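Local coordinates for protein N2152 (Neocallimastix frontalis, PDB 5U22) that probably hydrolyses rare arabinosyl substrates, acting as a polyspecific family 39 glycoside hydrolase of an anaerobic rumen fungus, at residues Ala69-Ala73 / Ser126-Asp130; Trp120-Arg125 / Gln166-Leu171; Asn138-Asn142 / Asp175-Ile181; Phe160-Lys165 / Phe196-Ser200. All blocks are in the same frame, centred on the assembly; numbering follows the deposited sequence.

Contact 1 of 4, residues Ala69-Ala73 / Ser126-Asp130; sequences APARA and SFIND
Ser126 stands at the edge of the Arg72 guanidinium, its OG near the plane of that group and 3.0 Å from Arg72 NH2. Phe127, next on helix 117-134, meets the other segment in two places. Its backbone end lies over one face of the guanidinium, with Phe127 CA 3.3 Å from Arg72 NH2, while its ring is set almost perpendicular to the guanidinium plane (89°). Because CG is anti to the backbone N (chi1 168°), the ring is carried in against the loop that leaves strand 66-70. There Ala71 CB rests over the middle of one ring face in a CH-pi contact, 4.0 Å from the centroid of Phe127, and Ala71 O comes within 3.4 Å of Phe127 CD1. Val84 and Ile85 of helix 84-91 and Ile101 of strand 98-102 add to the greasy surroundings of this ring. One turn beyond Ser126, Asp130 closes the contact with a salt bridge. Its OD2 alone takes both end nitrogens, Arg72 NH1 at 2.9 Å on the anti lone pair and Arg72 NH2 at 2.8 Å from above the carboxylate plane (46° out of it). OD2 itself stays close to the guanidinium plane, yet both bonds are bent. Two grips on one oxygen, with the backbone of Phe127 over a face, should fix the rotation of the guanidinium, and the facing charges are likely to keep Asp130 ionised.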
loop_
_atom_site.group_PDB
_atom_site.type_symbol
_atom_site.label_atom_id
_atom_site.label_comp_id
_atom_site.label_asym_id
_atom_site.label_seq_id
_atom_site.Cartn_x
_atom_site.Cartn_y
_atom_site.Cartn_z
ATOM N N ALA A 69 3.676 -9.719 6.971
ATOM C CA ALA A 69 3.437 -11.085 7.412
ATOM C C ALA A 69 3.803 -11.198 8.880
ATOM O O ALA A 69 4.636 -10.426 9.370
ATOM C CB ALA A 69 4.246 -12.096 6.577
ATOM N N PRO A 70 3.203 -12.146 9.602
ATOM C CA PRO A 70 3.533 -12.332 11.019
ATOM C C PRO A 70 4.914 -12.934 11.205
ATOM O O PRO A 70 5.349 -13.790 10.435
ATOM C CB PRO A 70 2.455 -13.311 11.498
ATOM C CG PRO A 70 2.105 -14.107 10.233
ATOM C CD PRO A 70 2.123 -13.050 9.155
ATOM N N ALA A 71 5.593 -12.512 12.282
ATOM C CA ALA A 71 6.914 -13.067 12.568
ATOM C C ALA A 71 6.847 -14.569 12.840
ATOM O O ALA A 71 7.795 -15.298 12.521
ATOM C CB ALA A 71 7.557 -12.333 13.753
ATOM N N ARG A 72 5.748 -15.046 13.434
ATOM C CA ARG A 72 5.517 -16.464 13.667
ATOM C C ARG A 72 4.076 -16.803 13.319
ATOM O O ARG A 72 3.189 -15.952 13.395
ATOM C CB ARG A 72 5.783 -16.857 15.123
ATOM C CG ARG A 72 7.192 -16.607 15.596
ATOM C CD ARG A 72 8.195 -17.518 14.899
ATOM N NE ARG A 72 9.408 -17.664 15.694
ATOM C CZ ARG A 72 10.555 -18.197 15.268
ATOM N NH1 ARG A 72 10.699 -18.633 14.024
ATOM N NH2 ARG A 72 11.572 -18.298 16.112
ATOM N N ALA A 73 3.848 -18.053 12.933
ATOM C CA ALA A 73 2.501 -18.541 12.682
ATOM C C ALA A 73 2.369 -19.950 13.246
ATOM O O ALA A 73 3.362 -20.660 13.433
ATOM C CB ALA A 73 2.163 -18.537 11.182
ATOM N N SER A 126 14.471 -15.670 19.700
ATOM C CA SER A 126 14.358 -16.885 18.901
ATOM C C SER A 126 14.015 -16.562 17.452
ATOM O O SER A 126 14.576 -17.167 16.531
ATOM C CB SER A 126 13.312 -17.823 19.501
ATOM O OG SER A 126 13.108 -18.941 18.656
ATOM N N PHE A 127 13.117 -15.593 17.223
ATOM C CA PHE A 127 12.788 -15.238 15.846
ATOM C C PHE A 127 14.000 -14.649 15.131
ATOM O O PHE A 127 14.276 -14.986 13.973
ATOM C CB PHE A 127 11.627 -14.249 15.772
ATOM C CG PHE A 127 11.481 -13.657 14.404
ATOM C CD1 PHE A 127 10.942 -14.417 13.372
ATOM C CD2 PHE A 127 12.000 -12.400 14.113
ATOM C CE1 PHE A 127 10.873 -13.906 12.079
ATOM C CE2 PHE A 127 11.934 -11.882 12.821
ATOM C CZ PHE A 127 11.372 -12.638 11.803
ATOM N N ILE A 128 14.722 -13.743 15.801
ATOM C CA ILE A 128 15.857 -13.080 15.158
ATOM C C ILE A 128 16.954 -14.082 14.827
ATOM O O ILE A 128 17.621 -13.977 13.792
ATOM C CB ILE A 128 16.375 -11.939 16.044
ATOM C CG1 ILE A 128 15.326 -10.832 16.096
ATOM C CG2 ILE A 128 17.671 -11.378 15.492
ATOM C CD1 ILE A 128 14.974 -10.275 14.731
ATOM N N ASN A 129 17.158 -15.067 15.695
ATOM C CA ASN A 129 18.093 -16.143 15.378
ATOM C C ASN A 129 17.689 -16.862 14.091
ATOM O O ASN A 129 18.521 -17.079 13.200
ATOM C CB ASN A 129 18.171 -17.122 16.542
ATOM C CG ASN A 129 18.994 -18.348 16.212
ATOM O OD1 ASN A 129 20.226 -18.290 16.177
ATOM N ND2 ASN A 129 18.320 -19.472 15.973
ATOM N N ASP A 130 16.409 -17.237 13.976
ATOM C CA ASP A 130 15.948 -17.921 12.769
ATOM C C ASP A 130 16.030 -17.011 11.556
ATOM O O ASP A 130 16.340 -17.469 10.449
ATOM C CB ASP A 130 14.515 -18.418 12.950
ATOM C CG ASP A 130 14.401 -19.505 14.002
ATOM O OD1 ASP A 130 15.445 -20.082 14.380
ATOM O OD2 ASP A 130 13.271 -19.793 14.444
#

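Contact 2 of 4, residues Trp120-Arg125 / Gln166-Leu171; sequences WFNEIR and QTYDLL
Trp120 has chi1 at 177°, which sends CG away from its own N and carries the indole toward helix 160-174, where Thr167 turns OG1 back beside its own N to meet it. The result is a fairly straight hydrogen bond from Trp120 NE1 to Thr167 OG1, 3.0 Å at 157°, with the oxygen lying in the indole plane; the same OG1 is also bonded to Met163 O one turn back. The other branch of the threonine, Thr167 CG2, touches Ile124 CD1 at 3.6 Å. Beside this polar link the packing is apolar. Leu170 pushes CD2 over the centre of the Phe121 ring, 3.7 Å from its centroid, and the same methyl reaches Ile124 CG2 at 3.8 Å. Its twin, Leu170 CD1, lies over a face of the Arg125 guanidinium, 3.7 Å from NH2. Phe121 CZ extends to Gln166 O at 3.4 Å. Were Phe121 an alanine, Leu170 CD2 would probably lose the ring it rests on and a gap would open between the helices. The two helix segments run in roughly the same direction, crossing at -30° with their axes 11.3 Å apart, as neighbouring outer helices of a TIM barrel do.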
loop_
_atom_site.group_PDB
_atom_site.type_symbol
_atom_site.label_atom_id
_atom_site.label_comp_id
_atom_site.label_asym_id
_atom_site.label_seq_id
_atom_site.Cartn_x
_atom_site.Cartn_y
_atom_site.Cartn_z
ATOM N N TRP A 120 8.162 -12.171 25.861
ATOM C CA TRP A 120 8.248 -11.348 24.656
ATOM C C TRP A 120 9.676 -11.297 24.123
ATOM O O TRP A 120 9.922 -11.506 22.929
ATOM C CB TRP A 120 7.725 -9.952 24.981
ATOM C CG TRP A 120 7.790 -8.914 23.890
ATOM C CD1 TRP A 120 8.460 -7.726 23.950
ATOM C CD2 TRP A 120 7.116 -8.932 22.622
ATOM N NE1 TRP A 120 8.258 -7.007 22.803
ATOM C CE2 TRP A 120 7.441 -7.723 21.965
ATOM C CE3 TRP A 120 6.283 -9.850 21.971
ATOM C CZ2 TRP A 120 6.963 -7.409 20.690
ATOM C CZ3 TRP A 120 5.804 -9.535 20.690
ATOM C CH2 TRP A 120 6.143 -8.320 20.071
ATOM N N PHE A 121 10.638 -11.048 25.010
ATOM C CA PHE A 121 12.025 -10.958 24.575
ATOM C C PHE A 121 12.558 -12.316 24.127
ATOM O O PHE A 121 13.272 -12.405 23.120
ATOM C CB PHE A 121 12.876 -10.369 25.703
ATOM C CG PHE A 121 12.939 -8.856 25.702
ATOM C CD1 PHE A 121 11.923 -8.089 25.152
ATOM C CD2 PHE A 121 14.047 -8.202 26.223
ATOM C CE1 PHE A 121 11.997 -6.696 25.146
ATOM C CE2 PHE A 121 14.134 -6.809 26.211
ATOM C CZ PHE A 121 13.108 -6.060 25.673
ATOM N N ASN A 122 12.237 -13.387 24.860
ATOM C CA ASN A 122 12.660 -14.721 24.433
ATOM C C ASN A 122 12.131 -15.047 23.036
ATOM O O ASN A 122 12.866 -15.552 22.181
ATOM C CB ASN A 122 12.193 -15.769 25.443
ATOM C CG ASN A 122 12.985 -15.723 26.733
ATOM O OD1 ASN A 122 14.185 -15.436 26.721
ATOM N ND2 ASN A 122 12.314 -15.984 27.856
ATOM N N GLU A 123 10.857 -14.753 22.787
ATOM C CA GLU A 123 10.290 -15.035 21.471
ATOM C C GLU A 123 10.961 -14.203 20.385
ATOM O O GLU A 123 11.247 -14.715 19.299
ATOM C CB GLU A 123 8.782 -14.789 21.486
ATOM C CG GLU A 123 8.006 -15.827 22.271
ATOM C CD GLU A 123 8.176 -17.213 21.704
ATOM O OE1 GLU A 123 8.091 -17.365 20.472
ATOM O OE2 GLU A 123 8.405 -18.156 22.488
ATOM N N ILE A 124 11.219 -12.918 20.659
ATOM C CA ILE A 124 11.890 -12.074 19.672
ATOM C C ILE A 124 13.291 -12.595 19.391
ATOM O O ILE A 124 13.694 -12.709 18.228
ATOM C CB ILE A 124 11.908 -10.603 20.134
ATOM C CG1 ILE A 124 10.496 -10.016 20.048
ATOM C CG2 ILE A 124 12.833 -9.776 19.275
ATOM C CD1 ILE A 124 10.392 -8.624 20.628
ATOM N N ARG A 125 14.037 -12.971 20.441
ATOM C CA ARG A 125 15.394 -13.481 20.235
ATOM C C ARG A 125 15.385 -14.747 19.395
ATOM O O ARG A 125 16.223 -14.918 18.504
ATOM C CB ARG A 125 16.078 -13.771 21.568
ATOM C CG ARG A 125 16.504 -12.567 22.356
ATOM C CD ARG A 125 17.150 -13.040 23.667
ATOM N NE ARG A 125 17.381 -11.934 24.580
ATOM C CZ ARG A 125 18.382 -11.073 24.449
ATOM N NH1 ARG A 125 19.224 -11.187 23.431
ATOM N NH2 ARG A 125 18.541 -10.094 25.324
ATOM N N GLN A 166 11.925 -0.415 25.148
ATOM C CA GLN A 166 12.695 -1.582 25.558
ATOM C C GLN A 166 12.892 -2.548 24.401
ATOM O O GLN A 166 13.966 -3.145 24.257
ATOM C CB GLN A 166 12.009 -2.271 26.741
ATOM C CG GLN A 166 12.088 -1.461 28.049
ATOM C CD GLN A 166 11.152 -1.983 29.136
ATOM O OE1 GLN A 166 10.959 -3.194 29.277
ATOM N NE2 GLN A 166 10.563 -1.068 29.905
ATOM N N THR A 167 11.876 -2.712 23.560
ATOM C CA THR A 167 12.019 -3.630 22.438
ATOM C C THR A 167 12.927 -3.032 21.368
ATOM O O THR A 167 13.699 -3.750 20.717
ATOM C CB THR A 167 10.638 -3.970 21.868
ATOM O OG1 THR A 167 9.798 -4.440 22.929
ATOM C CG2 THR A 167 10.748 -5.040 20.809
ATOM N N TYR A 168 12.829 -1.718 21.166
ATOM C CA TYR A 168 13.718 -1.013 20.251
ATOM C C TYR A 168 15.177 -1.223 20.639
ATOM O O TYR A 168 16.018 -1.548 19.792
ATOM C CB TYR A 168 13.348 0.473 20.262
ATOM C CG TYR A 168 14.067 1.377 19.283
ATOM C CD1 TYR A 168 15.377 1.804 19.513
ATOM C CD2 TYR A 168 13.410 1.862 18.165
ATOM C CE1 TYR A 168 16.022 2.658 18.618
ATOM C CE2 TYR A 168 14.041 2.715 17.274
ATOM C CZ TYR A 168 15.340 3.105 17.502
ATOM O OH TYR A 168 15.937 3.957 16.608
ATOM N N ASP A 169 15.493 -1.066 21.928
ATOM C CA ASP A 169 16.873 -1.255 22.368
ATOM C C ASP A 169 17.317 -2.686 22.143
ATOM O O ASP A 169 18.471 -2.936 21.769
ATOM C CB ASP A 169 17.025 -0.870 23.841
ATOM C CG ASP A 169 16.892 0.630 24.069
ATOM O OD1 ASP A 169 16.884 1.376 23.074
ATOM O OD2 ASP A 169 16.787 1.059 25.239
ATOM N N LEU A 170 16.416 -3.644 22.371
ATOM C CA LEU A 170 16.731 -5.041 22.098
ATOM C C LEU A 170 17.056 -5.253 20.620
ATOM O O LEU A 170 18.065 -5.879 20.277
ATOM C CB LEU A 170 15.566 -5.930 22.539
ATOM C CG LEU A 170 15.714 -7.386 22.066
ATOM C CD1 LEU A 170 16.895 -8.050 22.760
ATOM C CD2 LEU A 170 14.438 -8.166 22.295
ATOM N N LEU A 171 16.209 -4.727 19.728
ATOM C CA LEU A 171 16.398 -4.937 18.294
ATOM C C LEU A 171 17.692 -4.307 17.795
ATOM O O LEU A 171 18.349 -4.849 16.894
ATOM C CB LEU A 171 15.201 -4.377 17.525
ATOM C CG LEU A 171 13.936 -5.234 17.681
ATOM C CD1 LEU A 171 12.740 -4.591 17.017
ATOM C CD2 LEU A 171 14.179 -6.630 17.120
#

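Contact 3 of 4, residues Asn138-Asn142 / Asp175-Ile181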
loop_
_atom_site.group_PDB
_atom_site.type_symbol
_atom_site.label_atom_id
_atom_site.label_comp_id
_atom_site.label_asym_id
_atom_site.label_seq_id
_atom_site.Cartn_x
_atom_site.Cartn_y
_atom_site.Cartn_z
ATOM N N ASN A 138 15.622 -9.873 2.235
ATOM C CA ASN A 138 14.517 -9.139 1.628
ATOM C C ASN A 138 13.415 -8.807 2.627
ATOM O O ASN A 138 12.246 -8.663 2.240
ATOM C CB ASN A 138 13.955 -9.898 0.422
ATOM C CG ASN A 138 13.482 -11.301 0.757
ATOM O OD1 ASN A 138 13.842 -11.868 1.785
ATOM N ND2 ASN A 138 12.667 -11.875 -0.130
ATOM N N PHE A 139 13.754 -8.674 3.904
ATOM C CA PHE A 139 12.805 -8.127 4.854
ATOM C C PHE A 139 12.847 -6.607 4.803
ATOM O O PHE A 139 13.894 -5.998 4.565
ATOM C CB PHE A 139 13.106 -8.614 6.271
ATOM C CG PHE A 139 13.198 -10.101 6.385
ATOM C CD1 PHE A 139 12.054 -10.881 6.418
ATOM C CD2 PHE A 139 14.440 -10.725 6.454
ATOM C CE1 PHE A 139 12.141 -12.264 6.537
ATOM C CE2 PHE A 139 14.536 -12.099 6.552
ATOM C CZ PHE A 139 13.381 -12.873 6.598
ATOM N N TYR A 140 11.679 -6.006 5.002
ATOM C CA TYR A 140 11.524 -4.558 5.012
ATOM C C TYR A 140 11.945 -3.958 6.344
ATOM O O TYR A 140 12.468 -2.835 6.386
ATOM C CB TYR A 140 10.062 -4.234 4.732
ATOM C CG TYR A 140 9.696 -2.792 4.465
ATOM C CD1 TYR A 140 10.282 -2.070 3.430
ATOM C CD2 TYR A 140 8.703 -2.170 5.218
ATOM C CE1 TYR A 140 9.890 -0.754 3.170
ATOM C CE2 TYR A 140 8.312 -0.872 4.962
ATOM C CZ TYR A 140 8.909 -0.167 3.949
ATOM O OH TYR A 140 8.491 1.123 3.706
ATOM N N GLY A 141 11.705 -4.680 7.426
ATOM C CA GLY A 141 12.085 -4.220 8.747
ATOM C C GLY A 141 11.386 -5.050 9.798
ATOM O O GLY A 141 10.527 -5.884 9.497
ATOM N N ASN A 142 11.798 -4.824 11.043
ATOM C CA ASN A 142 11.150 -5.403 12.218
ATOM C C ASN A 142 10.111 -4.424 12.754
ATOM O O ASN A 142 10.462 -3.337 13.224
ATOM C CB ASN A 142 12.165 -5.703 13.326
ATOM C CG ASN A 142 13.163 -6.781 12.949
ATOM O OD1 ASN A 142 14.370 -6.647 13.189
ATOM N ND2 ASN A 142 12.669 -7.852 12.369
ATOM N N ASP A 175 19.760 -7.163 16.125
ATOM C CA ASP A 175 19.590 -7.082 14.668
ATOM C C ASP A 175 19.895 -5.657 14.219
ATOM O O ASP A 175 19.032 -4.950 13.687
ATOM C CB ASP A 175 18.177 -7.522 14.263
ATOM C CG ASP A 175 18.043 -7.824 12.773
ATOM O OD1 ASP A 175 19.057 -7.755 12.040
ATOM O OD2 ASP A 175 16.908 -8.148 12.328
ATOM N N PRO A 176 21.137 -5.204 14.418
ATOM C CA PRO A 176 21.432 -3.763 14.302
ATOM C C PRO A 176 21.254 -3.198 12.902
ATOM O O PRO A 176 21.006 -1.996 12.750
ATOM C CB PRO A 176 22.898 -3.678 14.763
ATOM C CG PRO A 176 23.459 -5.027 14.481
ATOM C CD PRO A 176 22.333 -5.991 14.756
ATOM N N ASN A 177 21.369 -4.022 11.868
ATOM C CA ASN A 177 21.286 -3.515 10.509
ATOM C C ASN A 177 19.874 -3.551 9.939
ATOM O O ASN A 177 19.671 -3.148 8.784
ATOM C CB ASN A 177 22.257 -4.297 9.635
ATOM C CG ASN A 177 23.670 -4.165 10.133
ATOM O OD1 ASN A 177 24.117 -3.059 10.450
ATOM N ND2 ASN A 177 24.366 -5.282 10.252
ATOM N N GLU A 178 18.895 -3.992 10.717
ATOM C CA GLU A 178 17.530 -4.045 10.226
ATOM C C GLU A 178 16.791 -2.761 10.586
ATOM O O GLU A 178 17.062 -2.130 11.611
ATOM C CB GLU A 178 16.802 -5.265 10.802
ATOM C CG GLU A 178 15.426 -5.522 10.196
ATOM C CD GLU A 178 15.471 -5.700 8.685
ATOM O OE1 GLU A 178 15.632 -6.858 8.226
ATOM O OE2 GLU A 178 15.348 -4.683 7.958
ATOM N N LYS A 179 15.864 -2.371 9.719
ATOM C CA LYS A 179 14.991 -1.245 10.012
ATOM C C LYS A 179 14.008 -1.603 11.118
ATOM O O LYS A 179 13.590 -2.754 11.256
ATOM C CB LYS A 179 14.215 -0.834 8.767
ATOM C CG LYS A 179 15.103 -0.491 7.581
ATOM C CD LYS A 179 15.630 0.919 7.711
ATOM C CE LYS A 179 16.373 1.354 6.456
ATOM N NZ LYS A 179 17.634 0.602 6.295
ATOM N N ILE A 180 13.635 -0.593 11.903
ATOM C CA ILE A 180 12.607 -0.720 12.933
ATOM C C ILE A 180 11.398 0.106 12.511
ATOM O O ILE A 180 11.530 1.286 12.159
ATOM C CB ILE A 180 13.134 -0.287 14.308
ATOM C CG1 ILE A 180 14.256 -1.232 14.755
ATOM C CG2 ILE A 180 12.008 -0.317 15.333
ATOM C CD1 ILE A 180 14.943 -0.804 16.068
ATOM N N ILE A 181 10.216 -0.508 12.564
ATOM C CA ILE A 181 8.998 0.037 11.973
ATOM C C ILE A 181 7.957 0.240 13.063
ATOM O O ILE A 181 7.714 -0.664 13.867
ATOM C CB ILE A 181 8.437 -0.908 10.895
ATOM C CG1 ILE A 181 9.432 -1.103 9.757
ATOM C CG2 ILE A 181 7.093 -0.391 10.355
ATOM C CD1 ILE A 181 9.047 -2.259 8.838
HETATM O O HOH W 1 16.351 -7.592 5.647
HETATM O O HOH W 2 16.083 -4.074 5.564
#
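Asn142 and Ile180 pair as neighbours in the parallel sheet of the TIM barrel, where strands 139-143 and 180-185 run side by side. Two backbone hydrogen bonds make the ladder: Asn142 N to Lys179 O at 2.7 Å, and Ile181 N to Asn142 O at 2.9 Å. Gly141 has no side chain, and one there would collide with Lys179 O, 3.3 Å from Gly141 CA, and with Ile181 CD1.

The polar side-chain work falls to Glu178, whose chain, bent at chi2 (57°), brings OE2 beside Gly141 CA, where it also accepts from Lys179 N at 3.0 Å. One water donates to both Glu178 OE2 and Phe139 O, while a second water spans Glu178 OE1 and the same carbonyl. Lys131, from outside the two segments, forms salt bridges with Glu178 OE1 and Asp175 OD2, which suggests that both acids are held charged. With alanine instead of Glu178, Lys131 would probably have one carboxylate fewer and the two waters no bridge to the turn of 175-178.

The apolar contact lies where Ile181 and Tyr140 cross at about a right angle: Ile181 CD1 sits 3.6 Å from Tyr140 CD2 and equally 3.6 Å from Gly141 CA.

Contact 4 of 4, residues Phe160-Lys165 / Phe196-Ser200; sequences FNQMWK and FLQFS
Phe199 lays its ring flat against Asn161, whose CB stands over the centre of one face, 3.6 Å from the centroid, in a CH-pi contact. The amide of Asn161 continues across the same ring, its plane only 20° from that of the phenyl group, so the two are stacked, with Asn161 ND2 3.7 Å from Phe199 CG. At the edge of this ring comes Lys165 CB, and CZ also reaches the backbone, 3.4 Å from Asn161 O.

A second flat pair is T-shaped. Phe196 turns its edge to a face of the Trp164 indole, the planes at 83° and the phenyl centroid 5.1 Å from that of the five-membered ring; CZ of Phe196 makes the closest touch, 3.7 Å from Trp164 CE2. Over one face of the Phe196 ring sits Ser200 OG, which donates to Phe196 O at 2.9 Å; Ser200 N reaches that carbonyl oxygen from the other face of its plane.

The polar ends find partners in the loop beyond helix 190-202: Trp164 NE1 bonds to Cys205 O, and Lys165 NZ to Asn203 O. Toward the sheet, Phe196 and Phe160 both touch Pro183 of strand 180-185. These two helix segments cross at -45°, their axes 11.3 Å apart, and are successive helices of the outer layer of a TIM barrel, linked through the strand they cover.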
loop_
_atom_site.group_PDB
_atom_site.type_symbol
_atom_site.label_atom_id
_atom_site.label_comp_id
_atom_site.label_asym_id
_atom_site.label_seq_id
_atom_site.Cartn_x
_atom_site.Cartn_y
_atom_site.Cartn_z
ATOM N N PHE A 160 2.791 1.405 26.537
ATOM C CA PHE A 160 3.247 1.147 25.173
ATOM C C PHE A 160 4.597 1.798 24.917
ATOM O O PHE A 160 5.505 1.171 24.351
ATOM C CB PHE A 160 2.244 1.640 24.132
ATOM C CG PHE A 160 2.806 1.598 22.726
ATOM C CD1 PHE A 160 3.002 0.385 22.098
ATOM C CD2 PHE A 160 3.192 2.758 22.067
ATOM C CE1 PHE A 160 3.557 0.317 20.824
ATOM C CE2 PHE A 160 3.742 2.707 20.792
ATOM C CZ PHE A 160 3.924 1.478 20.170
ATOM N N ASN A 161 4.754 3.062 25.330
ATOM C CA ASN A 161 6.039 3.728 25.127
ATOM C C ASN A 161 7.170 2.951 25.792
ATOM O O ASN A 161 8.279 2.881 25.248
ATOM C CB ASN A 161 6.006 5.169 25.656
ATOM C CG ASN A 161 5.149 6.107 24.802
ATOM O OD1 ASN A 161 4.739 5.772 23.689
ATOM N ND2 ASN A 161 4.882 7.298 25.328
ATOM N N GLN A 162 6.915 2.373 26.973
ATOM C CA GLN A 162 7.949 1.596 27.663
ATOM C C GLN A 162 8.280 0.329 26.881
ATOM O O GLN A 162 9.452 0.015 26.648
ATOM C CB GLN A 162 7.506 1.242 29.099
ATOM C CG GLN A 162 7.424 2.412 30.132
ATOM C CD GLN A 162 7.165 1.970 31.615
ATOM O OE1 GLN A 162 6.027 1.749 32.055
ATOM N NE2 GLN A 162 8.236 1.898 32.388
ATOM N N MET A 163 7.257 -0.412 26.456
ATOM C CA MET A 163 7.507 -1.612 25.662
ATOM C C MET A 163 8.216 -1.262 24.357
ATOM O O MET A 163 9.123 -1.985 23.918
ATOM C CB MET A 163 6.192 -2.346 25.397
ATOM C CG MET A 163 6.349 -3.634 24.584
ATOM S SD MET A 163 6.420 -3.351 22.780
ATOM C CE MET A 163 4.935 -2.440 22.489
ATOM N N TRP A 164 7.819 -0.151 23.728
ATOM C CA TRP A 164 8.474 0.291 22.501
ATOM C C TRP A 164 9.952 0.543 22.736
ATOM O O TRP A 164 10.812 0.009 22.025
ATOM C CB TRP A 164 7.816 1.565 21.957
ATOM C CG TRP A 164 8.594 2.136 20.780
ATOM C CD1 TRP A 164 9.601 3.054 20.821
ATOM C CD2 TRP A 164 8.427 1.784 19.394
ATOM N NE1 TRP A 164 10.073 3.300 19.546
ATOM C CE2 TRP A 164 9.365 2.536 18.655
ATOM C CE3 TRP A 164 7.561 0.917 18.710
ATOM C CZ2 TRP A 164 9.472 2.442 17.256
ATOM C CZ3 TRP A 164 7.673 0.822 17.320
ATOM C CH2 TRP A 164 8.616 1.581 16.614
ATOM N N LYS A 165 10.261 1.401 23.709
ATOM C CA LYS A 165 11.651 1.726 24.014
ATOM C C LYS A 165 12.461 0.471 24.311
ATOM O O LYS A 165 13.568 0.291 23.791
ATOM C CB LYS A 165 11.691 2.684 25.203
ATOM C CG LYS A 165 13.077 2.899 25.802
ATOM C CD LYS A 165 14.045 3.514 24.807
ATOM C CE LYS A 165 15.353 3.922 25.493
ATOM N NZ LYS A 165 16.383 4.310 24.500
ATOM N N PHE A 196 4.046 10.459 20.514
ATOM C CA PHE A 196 4.972 9.372 20.221
ATOM C C PHE A 196 6.289 9.890 19.655
ATOM O O PHE A 196 7.363 9.390 20.011
ATOM C CB PHE A 196 4.348 8.380 19.243
ATOM C CG PHE A 196 5.327 7.359 18.755
ATOM C CD1 PHE A 196 5.721 6.327 19.587
ATOM C CD2 PHE A 196 5.875 7.440 17.484
ATOM C CE1 PHE A 196 6.629 5.379 19.163
ATOM C CE2 PHE A 196 6.791 6.496 17.053
ATOM C CZ PHE A 196 7.166 5.465 17.896
ATOM N N LEU A 197 6.228 10.853 18.732
ATOM C CA LEU A 197 7.459 11.397 18.170
ATOM C C LEU A 197 8.278 12.124 19.228
ATOM O O LEU A 197 9.510 12.009 19.258
ATOM C CB LEU A 197 7.135 12.343 17.013
ATOM C CG LEU A 197 6.561 11.629 15.795
ATOM C CD1 LEU A 197 6.162 12.652 14.736
ATOM C CD2 LEU A 197 7.576 10.642 15.251
ATOM N N GLN A 198 7.616 12.911 20.079
ATOM C CA GLN A 198 8.338 13.610 21.137
ATOM C C GLN A 198 9.013 12.619 22.081
ATOM O O GLN A 198 10.190 12.776 22.429
ATOM C CB GLN A 198 7.389 14.534 21.895
ATOM C CG GLN A 198 7.072 15.825 21.144
ATOM C CD GLN A 198 6.118 16.728 21.908
ATOM O OE1 GLN A 198 5.232 16.256 22.614
ATOM N NE2 GLN A 198 6.281 18.035 21.749
ATOM N N PHE A 199 8.282 11.585 22.495
ATOM C CA PHE A 199 8.862 10.542 23.335
ATOM C C PHE A 199 10.051 9.878 22.654
ATOM O O PHE A 199 11.098 9.657 23.278
ATOM C CB PHE A 199 7.799 9.495 23.679
ATOM C CG PHE A 199 8.357 8.280 24.364
ATOM C CD1 PHE A 199 8.503 8.254 25.743
ATOM C CD2 PHE A 199 8.764 7.174 23.632
ATOM C CE1 PHE A 199 9.027 7.138 26.385
ATOM C CE2 PHE A 199 9.298 6.056 24.261
ATOM C CZ PHE A 199 9.434 6.036 25.638
ATOM N N SER A 200 9.911 9.559 21.364
ATOM C CA SER A 200 10.907 8.741 20.692
ATOM C C SER A 200 12.155 9.540 20.339
ATOM O O SER A 200 13.268 9.008 20.392
ATOM C CB SER A 200 10.295 8.104 19.446
ATOM O OG SER A 200 9.294 7.176 19.819
#

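The four contacts lie on neighbouring helices and strands of the TIM barrel. Contact 1 joins the loop just after strand 66-70 to helix 117-134, which contact 2, centred 12 Å away, pairs with helix 160-174; contact 4 takes that helix on to helix 190-202. Inside this outer layer, contact 3 pairs strands 139-143 and 180-185, lying 12 Å from contact 1 and 13 Å from contact 2, centre to centre. Contacts 1 and 4 do not touch; their centres are about 23 Å apart. Along the chain, contact 2 alternates with the other three. Helix layer and parallel sheet meet where Leu171 and Trp164 of helix 160-174 both pack on Ile180.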